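Local coordinates for protein spherulin-3A (Physarum polycephalum, PDB 1HDF) that serves as a calcium-binding structural protein of the beta/gamma-crystallin family, built on the same domain fold as the crystallins of the eye lens, at residues L17-H20 against G25-W28. Residues are numbered along the deposited sequence; the frame is centred on the assembly and turned at random.
With CA (calcium ion), chain C.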
loop_
_atom_site.group_PDB
_atom_site.type_symbol
_atom_site.label_atom_id
_atom_site.label_comp_id
_atom_site.label_asym_id
_atom_site.label_seq_id
_atom_site.Cartn_x
_atom_site.Cartn_y
_atom_site.Cartn_z
ATOM N N LEU A 17 16.672 -12.142 3.044
ATOM C CA LEU A 17 16.809 -13.283 2.152
ATOM C C LEU A 17 18.293 -13.440 1.812
ATOM O O LEU A 17 18.940 -12.481 1.400
ATOM C CB LEU A 17 15.991 -13.052 0.875
ATOM C CG LEU A 17 14.485 -12.819 1.078
ATOM C CD1 LEU A 17 13.801 -12.584 -0.269
ATOM C CD2 LEU A 17 13.864 -14.026 1.804
ATOM N N TYR A 18 18.827 -14.642 1.997
ATOM C CA TYR A 18 20.234 -14.898 1.716
ATOM C C TYR A 18 20.396 -15.911 0.594
ATOM O O TYR A 18 19.669 -16.903 0.532
ATOM C CB TYR A 18 20.939 -15.414 2.970
ATOM C CG TYR A 18 20.771 -14.530 4.181
ATOM C CD1 TYR A 18 19.586 -14.537 4.914
ATOM C CD2 TYR A 18 21.801 -13.683 4.595
ATOM C CE1 TYR A 18 19.429 -13.720 6.035
ATOM C CE2 TYR A 18 21.657 -12.866 5.705
ATOM C CZ TYR A 18 20.469 -12.884 6.420
ATOM O OH TYR A 18 20.314 -12.046 7.502
ATOM N N LYS A 19 21.368 -15.669 -0.282
ATOM C CA LYS A 19 21.607 -16.557 -1.416
ATOM C C LYS A 19 22.137 -17.938 -1.021
ATOM O O LYS A 19 21.832 -18.936 -1.677
ATOM C CB LYS A 19 22.566 -15.891 -2.409
ATOM C CG LYS A 19 22.706 -16.637 -3.718
ATOM C CD LYS A 19 23.494 -15.825 -4.730
ATOM C CE LYS A 19 23.593 -16.554 -6.059
ATOM N NZ LYS A 19 24.315 -15.727 -7.075
ATOM N N HIS A 20 22.933 -18.004 0.039
ATOM C CA HIS A 20 23.454 -19.296 0.475
ATOM C C HIS A 20 22.853 -19.688 1.809
ATOM O O HIS A 20 22.247 -18.861 2.495
ATOM C CB HIS A 20 24.979 -19.258 0.577
ATOM C CG HIS A 20 25.658 -19.022 -0.734
ATOM N ND1 HIS A 20 26.999 -18.720 -0.836
ATOM C CD2 HIS A 20 25.175 -19.014 -1.999
ATOM C CE1 HIS A 20 27.312 -18.532 -2.106
ATOM N NE2 HIS A 20 26.221 -18.705 -2.833
ATOM N N GLY A 25 26.398 -15.294 1.721
ATOM C CA GLY A 25 26.262 -14.866 0.340
ATOM C C GLY A 25 25.454 -13.596 0.183
ATOM O O GLY A 25 25.117 -12.944 1.170
ATOM N N ASP A 26 25.142 -13.243 -1.060
ATOM C CA ASP A 26 24.363 -12.044 -1.338
ATOM C C ASP A 26 23.086 -12.071 -0.516
ATOM O O ASP A 26 22.491 -13.131 -0.308
ATOM C CB ASP A 26 24.051 -11.952 -2.832
ATOM C CG ASP A 26 25.310 -11.766 -3.673
ATOM O OD1 ASP A 26 26.209 -11.012 -3.232
ATOM O OD2 ASP A 26 25.404 -12.364 -4.770
ATOM N N SER A 27 22.677 -10.902 -0.036
ATOM C CA SER A 27 21.490 -10.806 0.794
ATOM C C SER A 27 20.566 -9.682 0.350
ATOM O O SER A 27 20.955 -8.808 -0.429
ATOM C CB SER A 27 21.901 -10.598 2.252
ATOM O OG SER A 27 22.620 -9.384 2.404
ATOM N N TRP A 28 19.336 -9.715 0.858
ATOM C CA TRP A 28 18.324 -8.721 0.523
ATOM C C TRP A 28 17.349 -8.493 1.686
ATOM O O TRP A 28 16.922 -9.435 2.363
ATOM C CB TRP A 28 17.521 -9.184 -0.701
ATOM C CG TRP A 28 18.292 -9.251 -1.998
ATOM C CD1 TRP A 28 18.470 -8.240 -2.899
ATOM C CD2 TRP A 28 18.960 -10.395 -2.548
ATOM N NE1 TRP A 28 19.202 -8.682 -3.975
ATOM C CE2 TRP A 28 19.517 -10.002 -3.783
ATOM C CE3 TRP A 28 19.141 -11.713 -2.115
ATOM C CZ2 TRP A 28 20.242 -10.880 -4.593
ATOM C CZ3 TRP A 28 19.865 -12.588 -2.921
ATOM C CH2 TRP A 28 20.405 -12.163 -4.148
HETATM CA CA CA C . 20.947 -20.423 -3.189
HETATM O O HOH W 1 21.976 -19.894 -5.391
HETATM O O HOH W 2 22.512 -22.542 -3.200
#
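W28 brings the CE3 edge of its indole to the backbone oxygen of L17, with W28 CE3 and L17 O 3.6 Å apart near the ring plane, while the ring also passes obliquely by CB of K19. L17 O also accepts the peptide N-H of W28, bent to 136° at the hydrogen, and a CA-H...O contact from S27 CA at 3.1 Å. The return bond from L17 N to W28 O is straighter, at 167°, and the two bonds define an antiparallel hydrogen-bonded pair. On the sheet face of Y18 and S27, a non-hydrogen-bonded pair, CB of S27 meets the Y18 ring obliquely, 3.9 Å from CD2; OG of S27 is hydrogen-bonded to V6 N. A third backbone bond, K19 N to D26 O at 2.8 Å, forms where both chains turn a corner. K19 sends CG anti to its N (chi1 -171°) and stays extended, running alongside D26; K19 NZ stops 4.2 Å from D26 OD2, too far for a salt bridge, though the opposite charges probably attract weakly. Farther out, H20 lays one ring face over CA of G25. At the corner K19 O binds calcium at 2.3 Å, with V46 O, S48 OG, D89 OD1 and two waters as the other ligands; the hairpin of the first Greek key thus contributes one backbone ligand. Within the five-stranded sheet, strand 15-18 lies between 27-30 and 49-52, and 2-4 flanks 27-30 on its other side.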